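Local atomic coordinates of methanol--corrinoid protein co-methyltransferase (Methanosarcina barkeri, PDB entry 2I2X), a protein that transfers the methyl group of methanol to the cob(I)amide cofactor of its partner MtaC, a zinc-dependent step in methanogenesis from methanol. Residues 60-65 against 86-91; 56-61 against 95-100; 47-52 against 314-319; 148-153 against 161-166. One frame throughout, in Å; residues are numbered along the deposited sequence.

Contact 1 (60-65 against 86-91); sequences KEYERI and EHVQQM. With K (potassium ion), chain S.
A Met-aromatic contact between Y62 and M91 joins two parts of the TIM barrel: the outer helix 55-76 and the turn, with its short helix 89-93, that leaves the end of strand 80-86. The two side chains come from opposite directions. Y62 reaches out from its helix with CG anti to the carbonyl carbon (chi1 -76°), which sends the phenol toward the turn. M91 bends at its last torsion and brings the sulfur to the hydroxyl end of the ring: SD lies 3.5 Å from Y62 OH and 3.6 Å from Y62 CE2. Seen from the ring centroid, SD stands 4.8 Å away and 65° off the normal, an oblique approach. The backbone of M91 is braced within its own segment, its N bonded to V88 O. At the start of the turn, E86 points away from the helix with an extended chain and binds the potassium ion through OE2 at 2.3 Å, a site completed by E164 and E313; K267 also hydrogen-bonds to this carboxylate. V88 closes the contact from the turn side, its CG1 4.2 Å from Y62 OH.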
loop_
_atom_site.group_PDB
_atom_site.type_symbol
_atom_site.label_atom_id
_atom_site.label_comp_id
_atom_site.label_asym_id
_atom_site.label_seq_id
_atom_site.Cartn_x
_atom_site.Cartn_y
_atom_site.Cartn_z
ATOM N N LYS A 60 5.220 -16.471 15.920
ATOM C CA LYS A 60 6.132 -16.467 14.787
ATOM C C LYS A 60 5.797 -15.363 13.763
ATOM O O LYS A 60 6.677 -14.602 13.361
ATOM C CB LYS A 60 6.162 -17.865 14.140
ATOM C CG LYS A 60 7.163 -18.029 13.036
ATOM C CD LYS A 60 8.549 -17.692 13.507
ATOM C CE LYS A 60 9.576 -17.934 12.401
ATOM N NZ LYS A 60 10.942 -17.542 12.889
ATOM N N GLU A 61 4.533 -15.286 13.360
ATOM C CA GLU A 61 4.081 -14.290 12.399
ATOM C C GLU A 61 4.402 -12.870 12.904
ATOM O O GLU A 61 4.930 -12.047 12.141
ATOM C CB GLU A 61 2.589 -14.463 12.116
ATOM C CG GLU A 61 2.007 -13.536 11.073
ATOM C CD GLU A 61 1.943 -14.175 9.688
ATOM O OE1 GLU A 61 2.911 -14.898 9.325
ATOM O OE2 GLU A 61 0.931 -13.948 8.956
ATOM N N TYR A 62 4.116 -12.611 14.186
ATOM C CA TYR A 62 4.391 -11.317 14.785
ATOM C C TYR A 62 5.883 -11.026 14.871
ATOM O O TYR A 62 6.301 -9.869 14.752
ATOM C CB TYR A 62 3.719 -11.160 16.160
ATOM C CG TYR A 62 2.232 -10.901 16.096
ATOM C CD1 TYR A 62 1.728 -9.723 15.540
ATOM C CD2 TYR A 62 1.332 -11.811 16.629
ATOM C CE1 TYR A 62 0.345 -9.465 15.494
ATOM C CE2 TYR A 62 -0.053 -11.585 16.594
ATOM C CZ TYR A 62 -0.544 -10.404 16.021
ATOM O OH TYR A 62 -1.900 -10.186 15.982
ATOM N N GLU A 63 6.689 -12.063 15.076
ATOM C CA GLU A 63 8.135 -11.892 15.002
ATOM C C GLU A 63 8.558 -11.472 13.611
ATOM O O GLU A 63 9.441 -10.630 13.451
ATOM C CB GLU A 63 8.869 -13.153 15.428
ATOM C CG GLU A 63 8.907 -13.268 16.929
ATOM C CD GLU A 63 9.666 -14.469 17.441
ATOM O OE1 GLU A 63 9.571 -15.560 16.854
ATOM O OE2 GLU A 63 10.348 -14.323 18.469
ATOM N N ARG A 64 7.926 -12.040 12.600
ATOM C CA ARG A 64 8.303 -11.697 11.241
ATOM C C ARG A 64 7.917 -10.246 10.959
ATOM O O ARG A 64 8.694 -9.509 10.348
ATOM C CB ARG A 64 7.655 -12.650 10.230
ATOM C CG ARG A 64 8.334 -14.002 10.146
ATOM C CD ARG A 64 7.477 -15.016 9.400
ATOM N NE ARG A 64 8.270 -16.214 9.180
ATOM C CZ ARG A 64 7.852 -17.343 8.619
ATOM N NH1 ARG A 64 6.595 -17.472 8.203
ATOM N NH2 ARG A 64 8.726 -18.347 8.472
ATOM N N ILE A 65 6.730 -9.854 11.442
ATOM C CA ILE A 65 6.194 -8.512 11.245
ATOM C C ILE A 65 7.166 -7.512 11.882
ATOM O O ILE A 65 7.577 -6.534 11.242
ATOM C CB ILE A 65 4.749 -8.373 11.833
ATOM C CG1 ILE A 65 3.721 -9.132 10.972
ATOM C CG2 ILE A 65 4.341 -6.930 11.927
ATOM C CD1 ILE A 65 2.394 -9.458 11.706
ATOM N N GLU A 86 -3.061 -5.031 17.281
ATOM C CA GLU A 86 -4.461 -5.200 17.638
ATOM C C GLU A 86 -4.744 -6.651 17.835
ATOM O O GLU A 86 -4.825 -7.373 16.871
ATOM C CB GLU A 86 -5.378 -4.680 16.543
ATOM C CG GLU A 86 -5.240 -3.188 16.357
ATOM C CD GLU A 86 -6.183 -2.619 15.341
ATOM O OE1 GLU A 86 -6.149 -3.036 14.160
ATOM O OE2 GLU A 86 -6.969 -1.720 15.715
ATOM N N HIS A 87 -4.942 -7.073 19.079
ATOM C CA HIS A 87 -5.251 -8.473 19.392
ATOM C C HIS A 87 -6.254 -9.098 18.432
ATOM O O HIS A 87 -7.305 -8.541 18.209
ATOM C CB HIS A 87 -5.753 -8.596 20.832
ATOM C CG HIS A 87 -4.675 -8.466 21.864
ATOM N ND1 HIS A 87 -4.796 -8.979 23.137
ATOM C CD2 HIS A 87 -3.439 -7.904 21.808
ATOM C CE1 HIS A 87 -3.696 -8.725 23.825
ATOM N NE2 HIS A 87 -2.859 -8.072 23.044
ATOM N N VAL A 88 -5.900 -10.226 17.818
ATOM C CA VAL A 88 -6.921 -11.182 17.361
ATOM C C VAL A 88 -7.616 -11.704 18.625
ATOM O O VAL A 88 -7.018 -11.711 19.707
ATOM C CB VAL A 88 -6.338 -12.385 16.561
ATOM C CG1 VAL A 88 -5.695 -11.923 15.267
ATOM C CG2 VAL A 88 -5.376 -13.181 17.408
ATOM N N GLN A 89 -8.858 -12.157 18.502
ATOM C CA GLN A 89 -9.688 -12.430 19.693
ATOM C C GLN A 89 -8.999 -13.404 20.641
ATOM O O GLN A 89 -9.067 -13.243 21.877
ATOM C CB GLN A 89 -11.088 -12.920 19.302
ATOM C CG GLN A 89 -11.110 -14.243 18.500
ATOM C CD GLN A 89 -10.920 -15.503 19.381
ATOM O OE1 GLN A 89 -11.142 -15.483 20.614
ATOM N NE2 GLN A 89 -10.495 -16.599 18.747
ATOM N N GLN A 90 -8.307 -14.384 20.063
ATOM C CA GLN A 90 -7.685 -15.429 20.862
ATOM C C GLN A 90 -6.577 -14.918 21.759
ATOM O O GLN A 90 -6.306 -15.521 22.795
ATOM C CB GLN A 90 -7.218 -16.624 20.011
ATOM C CG GLN A 90 -6.203 -16.298 18.932
ATOM C CD GLN A 90 -6.800 -16.297 17.517
ATOM O OE1 GLN A 90 -7.780 -15.593 17.212
ATOM N NE2 GLN A 90 -6.182 -17.080 16.638
ATOM N N MET A 91 -5.977 -13.787 21.391
ATOM C CA MET A 91 -4.914 -13.182 22.203
ATOM C C MET A 91 -5.442 -12.513 23.467
ATOM O O MET A 91 -4.685 -12.250 24.411
ATOM C CB MET A 91 -4.139 -12.157 21.390
ATOM C CG MET A 91 -3.246 -12.787 20.341
ATOM S SD MET A 91 -2.723 -11.640 19.068
ATOM C CE MET A 91 -1.724 -10.480 20.021
HETATM K K K S . -8.934 -1.162 14.569
#

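Contact 2 (56-61 against 95-100); sequences EKLIKE and PSWGAE
W97 and E100, one helical turn apart, are the residues of 95-100 that meet L58 and I59 of helix 55-76. The segment opens at P95, which looks the other way and packs on V145, E148 and Q152 of helix 143-155. S96 follows at the surface; its carbonyl oxygen accepts the backbone N of E100. W97 then brings the six-membered half of its indole over to the opposite helix. L58 CD2 meets it at the rim, near the ring plane, 4.0 Å from W97 CE3 and 4.1 Å from W97 CZ3, and the two side chains cross at about a right angle. L58 gets there because its CG lies opposite the backbone N (chi1 -158°), directing CD2 to the indole. A99 lies away from 56-61 and touches Q152 and N156. E100 makes the second contact: the tip of I59, CD1, lies 3.9 Å from E100 CB and 3.8 Å from E100 OE1, so the aliphatic root and one carboxylate oxygen share a single methyl group. The carboxylate itself is paired with K55 through OE2, which may offset the like charge of E56, whose OE2 stands 5.7 Å from E100 OE1. No hydrogen bond links the two segments. Helix 95-116 thus lies between two other outer helices of the barrel, 55-76 on one flank and 143-155 on another, while helix 89-93 touches both L58, through M91, and W97, through Q90.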
loop_
_atom_site.group_PDB
_atom_site.type_symbol
_atom_site.label_atom_id
_atom_site.label_comp_id
_atom_site.label_asym_id
_atom_site.label_seq_id
_atom_site.Cartn_x
_atom_site.Cartn_y
_atom_site.Cartn_z
ATOM N N GLU A 56 2.120 -20.758 18.649
ATOM C CA GLU A 56 3.512 -20.638 18.229
ATOM C C GLU A 56 3.632 -20.041 16.815
ATOM O O GLU A 56 4.536 -19.246 16.538
ATOM C CB GLU A 56 4.228 -21.990 18.351
ATOM C CG GLU A 56 4.408 -22.495 19.827
ATOM C CD GLU A 56 3.073 -22.788 20.644
ATOM O OE1 GLU A 56 2.041 -23.304 20.087
ATOM O OE2 GLU A 56 3.087 -22.502 21.876
ATOM N N LYS A 57 2.709 -20.427 15.940
ATOM C CA LYS A 57 2.619 -19.868 14.593
ATOM C C LYS A 57 2.265 -18.376 14.653
ATOM O O LYS A 57 2.781 -17.589 13.864
ATOM C CB LYS A 57 1.585 -20.629 13.750
ATOM C CG LYS A 57 2.092 -21.919 13.105
ATOM C CD LYS A 57 0.938 -22.903 12.836
ATOM C CE LYS A 57 1.362 -24.011 11.857
ATOM N NZ LYS A 57 0.254 -24.980 11.552
ATOM N N LEU A 58 1.395 -18.009 15.597
ATOM C CA LEU A 58 1.012 -16.630 15.832
ATOM C C LEU A 58 2.178 -15.759 16.299
ATOM O O LEU A 58 2.444 -14.704 15.719
ATOM C CB LEU A 58 -0.105 -16.592 16.861
ATOM C CG LEU A 58 -0.975 -15.347 16.849
ATOM C CD1 LEU A 58 -1.419 -14.986 15.434
ATOM C CD2 LEU A 58 -2.179 -15.539 17.759
ATOM N N ILE A 59 2.855 -16.209 17.352
ATOM C CA ILE A 59 4.075 -15.584 17.853
ATOM C C ILE A 59 5.104 -15.436 16.733
ATOM O O ILE A 59 5.749 -14.398 16.588
ATOM C CB ILE A 59 4.675 -16.402 19.021
ATOM C CG1 ILE A 59 3.805 -16.239 20.274
ATOM C CG2 ILE A 59 6.126 -15.994 19.279
ATOM C CD1 ILE A 59 4.146 -17.175 21.461
ATOM N N LYS A 60 5.220 -16.471 15.920
ATOM C CA LYS A 60 6.132 -16.467 14.787
ATOM C C LYS A 60 5.797 -15.363 13.763
ATOM O O LYS A 60 6.677 -14.602 13.361
ATOM C CB LYS A 60 6.162 -17.865 14.140
ATOM C CG LYS A 60 7.163 -18.029 13.036
ATOM C CD LYS A 60 8.549 -17.692 13.507
ATOM C CE LYS A 60 9.576 -17.934 12.401
ATOM N NZ LYS A 60 10.942 -17.542 12.889
ATOM N N GLU A 61 4.533 -15.286 13.360
ATOM C CA GLU A 61 4.081 -14.290 12.399
ATOM C C GLU A 61 4.402 -12.870 12.904
ATOM O O GLU A 61 4.930 -12.047 12.141
ATOM C CB GLU A 61 2.589 -14.463 12.116
ATOM C CG GLU A 61 2.007 -13.536 11.073
ATOM C CD GLU A 61 1.943 -14.175 9.688
ATOM O OE1 GLU A 61 2.911 -14.898 9.325
ATOM O OE2 GLU A 61 0.931 -13.948 8.956
ATOM N N PRO A 95 -5.270 -14.492 28.042
ATOM C CA PRO A 95 -4.321 -13.399 28.327
ATOM C C PRO A 95 -2.829 -13.692 28.042
ATOM O O PRO A 95 -2.117 -12.815 27.551
ATOM C CB PRO A 95 -4.563 -13.098 29.811
ATOM C CG PRO A 95 -6.005 -13.466 30.011
ATOM C CD PRO A 95 -6.285 -14.638 29.101
ATOM N N SER A 96 -2.362 -14.897 28.333
ATOM C CA SER A 96 -0.933 -15.199 28.209
ATOM C C SER A 96 -0.482 -15.211 26.720
ATOM O O SER A 96 0.673 -14.980 26.418
ATOM C CB SER A 96 -0.584 -16.510 28.927
ATOM O OG SER A 96 -1.174 -17.632 28.256
ATOM N N TRP A 97 -1.414 -15.460 25.807
ATOM C CA TRP A 97 -1.133 -15.347 24.372
ATOM C C TRP A 97 -0.703 -13.929 23.981
ATOM O O TRP A 97 0.378 -13.718 23.423
ATOM C CB TRP A 97 -2.345 -15.769 23.553
ATOM C CG TRP A 97 -2.567 -17.264 23.475
ATOM C CD1 TRP A 97 -2.501 -18.173 24.504
ATOM C CD2 TRP A 97 -2.926 -18.008 22.307
ATOM N NE1 TRP A 97 -2.767 -19.429 24.037
ATOM C CE2 TRP A 97 -3.034 -19.360 22.693
ATOM C CE3 TRP A 97 -3.138 -17.666 20.961
ATOM C CZ2 TRP A 97 -3.356 -20.378 21.780
ATOM C CZ3 TRP A 97 -3.471 -18.683 20.055
ATOM C CH2 TRP A 97 -3.565 -20.023 20.472
ATOM N N GLY A 98 -1.538 -12.954 24.285
ATOM C CA GLY A 98 -1.172 -11.572 24.074
ATOM C C GLY A 98 0.112 -11.205 24.790
ATOM O O GLY A 98 0.947 -10.499 24.230
ATOM N N ALA A 99 0.289 -11.685 26.022
ATOM C CA ALA A 99 1.519 -11.385 26.769
ATOM C C ALA A 99 2.763 -11.874 26.019
ATOM O O ALA A 99 3.784 -11.198 25.972
ATOM C CB ALA A 99 1.465 -12.008 28.144
ATOM N N GLU A 100 2.664 -13.055 25.434
ATOM C CA GLU A 100 3.817 -13.680 24.852
ATOM C C GLU A 100 4.134 -13.094 23.486
ATOM O O GLU A 100 5.302 -12.975 23.123
ATOM C CB GLU A 100 3.642 -15.192 24.787
ATOM C CG GLU A 100 3.898 -15.866 26.113
ATOM C CD GLU A 100 3.667 -17.368 26.052
ATOM O OE1 GLU A 100 4.295 -18.058 25.200
ATOM O OE2 GLU A 100 2.855 -17.856 26.872
#

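Contact 3 (47-52 against 314-319); sequences PRPEAG and SVEYHG. With ZN (zinc ion), chain R.
The chain carrying R48 runs extended through P47 and R48, then winds into a 3-10 turn at 49-52, where A51 N bonds to R48 O and G52 N to P49 O. Facing it, 314-319 has no regular helix or strand. No hydrogen bond links the two segments directly, although A46, just before the first, pairs its backbone with V315 and Y317. R48 crosses the Y317 side chain obliquely; its CG lies 3.3 Å from Y317 O, and that oxygen sits over one face of the guanidinium, where the angle is too poor for a bond from NE. A bend at chi3 (-73°) turns the group so that NH2 comes 3.7 Å from both Y317 CD2 and Y317 CE2, with guanidinium and phenol planes 85° apart. NH2 is held by a salt bridge to E61, while Y317 OH bonds to D68. E316 crosses R48 and P49 at about a right angle, its CD 3.8 Å from R48 CG. Its OE1 takes a hydrogen from a water at 2.8 Å that also donates to P47 O. OE2 offers the anti lone pair to H318 ND1 at 2.7 Å, a bond tilted 15° from the imidazole plane that probably steadies the ring, whose NE2 binds the zinc ion at 2.0 Å. Such a carboxylate-histidine-zinc arrangement, with E316 in the second shell, is familiar from zinc sites; here H318 and E320 bind one zinc with their counterparts of the second subunit.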
loop_
_atom_site.group_PDB
_atom_site.type_symbol
_atom_site.label_atom_id
_atom_site.label_comp_id
_atom_site.label_asym_id
_atom_site.label_seq_id
_atom_site.Cartn_x
_atom_site.Cartn_y
_atom_site.Cartn_z
ATOM N N PRO A 47 -2.155 -10.714 11.207
ATOM C CA PRO A 47 -1.572 -11.941 10.706
ATOM C C PRO A 47 -2.493 -12.630 9.701
ATOM O O PRO A 47 -3.669 -12.288 9.594
ATOM C CB PRO A 47 -1.373 -12.789 11.964
ATOM C CG PRO A 47 -2.261 -12.218 12.998
ATOM C CD PRO A 47 -2.430 -10.758 12.664
ATOM N N ARG A 48 -1.949 -13.561 8.922
ATOM C CA ARG A 48 -2.766 -14.314 7.986
ATOM C C ARG A 48 -3.613 -15.333 8.770
ATOM O O ARG A 48 -3.232 -15.683 9.876
ATOM C CB ARG A 48 -1.870 -14.997 6.953
ATOM C CG ARG A 48 -1.244 -14.058 5.950
ATOM C CD ARG A 48 -0.024 -14.678 5.327
ATOM N NE ARG A 48 1.130 -14.739 6.229
ATOM C CZ ARG A 48 2.385 -14.974 5.822
ATOM N NH1 ARG A 48 2.650 -15.146 4.528
ATOM N NH2 ARG A 48 3.388 -15.007 6.698
ATOM N N PRO A 49 -4.761 -15.799 8.208
ATOM C CA PRO A 49 -5.604 -16.812 8.889
ATOM C C PRO A 49 -4.806 -18.017 9.406
ATOM O O PRO A 49 -5.021 -18.452 10.545
ATOM C CB PRO A 49 -6.571 -17.284 7.798
ATOM C CG PRO A 49 -6.520 -16.304 6.736
ATOM C CD PRO A 49 -5.322 -15.405 6.902
ATOM N N GLU A 50 -3.875 -18.517 8.581
ATOM C CA GLU A 50 -3.025 -19.658 8.937
ATOM C C GLU A 50 -2.253 -19.436 10.223
ATOM O O GLU A 50 -1.999 -20.400 10.951
ATOM C CB GLU A 50 -1.998 -19.993 7.847
ATOM C CG GLU A 50 -2.528 -20.060 6.442
ATOM C CD GLU A 50 -2.356 -18.736 5.708
ATOM O OE1 GLU A 50 -1.196 -18.290 5.500
ATOM O OE2 GLU A 50 -3.389 -18.159 5.329
ATOM N N ALA A 51 -1.848 -18.192 10.485
ATOM C CA ALA A 51 -1.065 -17.901 11.692
ATOM C C ALA A 51 -1.874 -18.112 12.977
ATOM O O ALA A 51 -1.309 -18.290 14.048
ATOM C CB ALA A 51 -0.455 -16.494 11.642
ATOM N N GLY A 52 -3.195 -18.110 12.866
ATOM C CA GLY A 52 -4.043 -18.356 14.019
ATOM C C GLY A 52 -4.205 -19.814 14.454
ATOM O O GLY A 52 -4.839 -20.074 15.475
ATOM N N SER A 314 -4.650 -0.727 9.354
ATOM C CA SER A 314 -4.447 -2.157 9.302
ATOM C C SER A 314 -4.184 -2.643 7.877
ATOM O O SER A 314 -4.692 -2.075 6.903
ATOM C CB SER A 314 -5.667 -2.880 9.840
ATOM O OG SER A 314 -5.278 -4.204 10.151
ATOM N N VAL A 315 -3.410 -3.711 7.772
ATOM C CA VAL A 315 -3.183 -4.388 6.517
ATOM C C VAL A 315 -2.804 -5.826 6.860
ATOM O O VAL A 315 -2.155 -6.077 7.894
ATOM C CB VAL A 315 -2.034 -3.706 5.731
ATOM C CG1 VAL A 315 -0.670 -3.838 6.496
ATOM C CG2 VAL A 315 -1.949 -4.221 4.263
ATOM N N GLU A 316 -3.199 -6.770 6.004
ATOM C CA GLU A 316 -2.755 -8.154 6.163
ATOM C C GLU A 316 -1.260 -8.275 5.931
ATOM O O GLU A 316 -0.726 -7.672 5.019
ATOM C CB GLU A 316 -3.475 -9.101 5.207
ATOM C CG GLU A 316 -3.057 -10.544 5.453
ATOM C CD GLU A 316 -3.670 -11.486 4.491
ATOM O OE1 GLU A 316 -4.547 -12.264 4.937
ATOM O OE2 GLU A 316 -3.290 -11.427 3.281
ATOM N N TYR A 317 -0.591 -9.059 6.756
ATOM C CA TYR A 317 0.805 -9.320 6.527
ATOM C C TYR A 317 0.987 -10.267 5.324
ATOM O O TYR A 317 0.681 -11.466 5.427
ATOM C CB TYR A 317 1.446 -9.910 7.780
ATOM C CG TYR A 317 2.914 -10.183 7.638
ATOM C CD1 TYR A 317 3.811 -9.145 7.354
ATOM C CD2 TYR A 317 3.420 -11.477 7.805
ATOM C CE1 TYR A 317 5.192 -9.383 7.225
ATOM C CE2 TYR A 317 4.820 -11.737 7.695
ATOM C CZ TYR A 317 5.689 -10.673 7.402
ATOM O OH TYR A 317 7.037 -10.907 7.274
ATOM N N HIS A 318 1.448 -9.735 4.193
ATOM C CA HIS A 318 1.768 -10.565 3.035
ATOM C C HIS A 318 2.776 -9.895 2.096
ATOM O O HIS A 318 3.182 -8.747 2.335
ATOM C CB HIS A 318 0.494 -11.058 2.301
ATOM C CG HIS A 318 -0.301 -9.985 1.610
ATOM N ND1 HIS A 318 -1.623 -9.728 1.922
ATOM C CD2 HIS A 318 0.021 -9.131 0.601
ATOM C CE1 HIS A 318 -2.076 -8.759 1.145
ATOM N NE2 HIS A 318 -1.096 -8.371 0.342
ATOM N N GLY A 319 3.192 -10.610 1.048
ATOM C CA GLY A 319 4.213 -10.121 0.105
ATOM C C GLY A 319 3.671 -9.123 -0.914
ATOM O O GLY A 319 2.557 -9.304 -1.409
HETATM ZN ZN ZN R . -1.296 -6.861 -0.936
HETATM O O HOH W 1 -5.901 -11.640 7.280
#

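Contact 4 (148-153 against 161-166); sequences EAFEQC and LSVESM. With ZN (zinc ion), chain Q; K (potassium ion), chain S.
F150 carries this contact, driving the outer end of its ring against three consecutive residues of strand 160-163. The segments of helix and strand run nearly antiparallel, at 152°, with axes 9.6 Å apart at closest approach. Packing is tightest at the middle residue: F150 CE1 comes 3.3 Å from S162 O, which approaches the ring obliquely. Beside it V163 CB lies in the ring plane at the edge, 3.7 Å from F150 CZ, and the two side chains cross at about a right angle. L161 CB also meets the edge, 4.1 Å from F150 CD1. The CG of F150 sits beside the backbone N (chi1 -75°), and the ring leans off the helix to reach this row, where F146 meets it edge-to-face. S162 turns its own side chain away, where OG bonds to G216 O and to R123. The other side of the helix is looser: E148 is exposed to solvent, and E151 points away from the strand to a salt bridge with K209. E164, next after V163, bridges two metals with its carboxylate. OE1 binds the zinc ion at 2.1 Å, together with C220 and C269, and OE2 binds the potassium ion at 2.4 Å. Helix 143-155 and strand 160-163 belong, with strand 119-126, to one beta-alpha-beta unit, the repeating element of a TIM barrel, and the metal ligand stands at the C-terminal mouth of the barrel, where such enzymes carry their active sites.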
loop_
_atom_site.group_PDB
_atom_site.type_symbol
_atom_site.label_atom_id
_atom_site.label_comp_id
_atom_site.label_asym_id
_atom_site.label_seq_id
_atom_site.Cartn_x
_atom_site.Cartn_y
_atom_site.Cartn_z
ATOM N N GLU A 148 -7.172 -8.956 32.814
ATOM C CA GLU A 148 -5.972 -9.785 32.810
ATOM C C GLU A 148 -5.216 -9.599 31.500
ATOM O O GLU A 148 -3.987 -9.646 31.478
ATOM C CB GLU A 148 -6.318 -11.266 32.934
ATOM C CG GLU A 148 -6.711 -11.751 34.297
ATOM C CD GLU A 148 -7.097 -13.242 34.312
ATOM O OE1 GLU A 148 -6.342 -14.071 33.737
ATOM O OE2 GLU A 148 -8.147 -13.577 34.916
ATOM N N ALA A 149 -5.946 -9.408 30.404
ATOM C CA ALA A 149 -5.285 -9.171 29.138
ATOM C C ALA A 149 -4.452 -7.876 29.195
ATOM O O ALA A 149 -3.274 -7.873 28.795
ATOM C CB ALA A 149 -6.270 -9.172 27.978
ATOM N N PHE A 150 -5.044 -6.803 29.719
ATOM C CA PHE A 150 -4.328 -5.542 29.813
ATOM C C PHE A 150 -3.125 -5.731 30.707
ATOM O O PHE A 150 -2.033 -5.328 30.357
ATOM C CB PHE A 150 -5.189 -4.397 30.366
ATOM C CG PHE A 150 -6.187 -3.847 29.398
ATOM C CD1 PHE A 150 -5.812 -2.890 28.443
ATOM C CD2 PHE A 150 -7.528 -4.248 29.462
ATOM C CE1 PHE A 150 -6.737 -2.365 27.545
ATOM C CE2 PHE A 150 -8.478 -3.726 28.552
ATOM C CZ PHE A 150 -8.068 -2.786 27.585
ATOM N N GLU A 151 -3.288 -6.348 31.862
ATOM C CA GLU A 151 -2.138 -6.334 32.745
ATOM C C GLU A 151 -1.009 -7.308 32.365
ATOM O O GLU A 151 0.164 -7.028 32.600
ATOM C CB GLU A 151 -2.546 -6.366 34.211
ATOM C CG GLU A 151 -2.245 -7.581 34.983
ATOM C CD GLU A 151 -2.710 -7.405 36.439
ATOM O OE1 GLU A 151 -1.944 -6.825 37.258
ATOM O OE2 GLU A 151 -3.849 -7.836 36.741
ATOM N N GLN A 152 -1.373 -8.424 31.740
ATOM C CA GLN A 152 -0.392 -9.389 31.298
ATOM C C GLN A 152 0.454 -8.821 30.169
ATOM O O GLN A 152 1.678 -8.988 30.184
ATOM C CB GLN A 152 -1.052 -10.693 30.879
ATOM C CG GLN A 152 -1.579 -11.515 32.040
ATOM C CD GLN A 152 -0.464 -12.029 32.893
ATOM O OE1 GLN A 152 0.486 -12.646 32.383
ATOM N NE2 GLN A 152 -0.547 -11.771 34.210
ATOM N N CYS A 153 -0.190 -8.140 29.212
ATOM C CA CYS A 153 0.523 -7.500 28.104
ATOM C C CYS A 153 1.388 -6.380 28.619
ATOM O O CYS A 153 2.500 -6.150 28.118
ATOM C CB CYS A 153 -0.443 -6.944 27.079
ATOM S SG CYS A 153 -1.266 -8.246 26.175
ATOM N N LEU A 161 -1.470 1.061 26.164
ATOM C CA LEU A 161 -2.620 0.176 26.292
ATOM C C LEU A 161 -3.862 0.843 25.722
ATOM O O LEU A 161 -4.132 1.997 26.037
ATOM C CB LEU A 161 -2.855 -0.184 27.769
ATOM C CG LEU A 161 -1.685 -0.762 28.574
ATOM C CD1 LEU A 161 -2.081 -0.985 30.026
ATOM C CD2 LEU A 161 -1.168 -2.066 27.953
ATOM N N SER A 162 -4.620 0.118 24.907
ATOM C CA SER A 162 -5.794 0.652 24.250
ATOM C C SER A 162 -6.809 -0.467 24.093
ATOM O O SER A 162 -6.476 -1.651 24.283
ATOM C CB SER A 162 -5.417 1.124 22.852
ATOM O OG SER A 162 -4.913 2.446 22.843
ATOM N N VAL A 163 -8.033 -0.091 23.724
ATOM C CA VAL A 163 -9.076 -1.038 23.337
ATOM C C VAL A 163 -10.005 -0.257 22.443
ATOM O O VAL A 163 -10.079 0.955 22.556
ATOM C CB VAL A 163 -9.898 -1.598 24.568
ATOM C CG1 VAL A 163 -10.351 -0.497 25.487
ATOM C CG2 VAL A 163 -11.129 -2.392 24.096
ATOM N N GLU A 164 -10.705 -0.948 21.563
ATOM C CA GLU A 164 -11.833 -0.357 20.857
ATOM C C GLU A 164 -13.102 -0.891 21.517
ATOM O O GLU A 164 -13.574 -1.967 21.160
ATOM C CB GLU A 164 -11.828 -0.785 19.396
ATOM C CG GLU A 164 -10.455 -0.934 18.853
ATOM C CD GLU A 164 -10.349 -0.506 17.410
ATOM O OE1 GLU A 164 -11.371 -0.206 16.781
ATOM O OE2 GLU A 164 -9.225 -0.476 16.876
ATOM N N SER A 165 -13.637 -0.164 22.486
ATOM C CA SER A 165 -14.699 -0.734 23.326
ATOM C C SER A 165 -16.118 -0.640 22.740
ATOM O O SER A 165 -16.383 0.202 21.894
ATOM C CB SER A 165 -14.616 -0.233 24.765
ATOM O OG SER A 165 -14.717 1.167 24.860
ATOM N N MET A 166 -17.006 -1.521 23.195
ATOM C CA MET A 166 -18.283 -1.761 22.555
ATOM C C MET A 166 -19.508 -1.151 23.276
ATOM O O MET A 166 -20.662 -1.377 22.870
ATOM C CB MET A 166 -18.500 -3.268 22.416
ATOM C CG MET A 166 -17.504 -4.050 21.577
ATOM S SD MET A 166 -17.868 -5.860 21.655
ATOM C CE MET A 166 -17.773 -6.229 23.421
HETATM ZN ZN ZN Q . -11.046 0.751 14.914
HETATM K K K S . -8.934 -1.162 14.569
#

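Contact 4 is the buried one, an aromatic ring against the side chains and a carbonyl of a barrel strand; contacts 1, 2 and 3 lie farther out and are only partly buried. Contacts 1 and 2 share helix 55-76, their first segments overlapping at K60 and E61, and between their second segments M91 O probably accepts a hydrogen bond from G98 N. Contact 3 closes a long loop around the other three and reaches the shared helix through the E61-R48 salt bridge. Chemistry follows place: sulfur and aromatic groups in 1, apolar tips near charges in 2, polar groups and water in 3. E86 of contact 1 and E164 of contact 4 share the potassium ion.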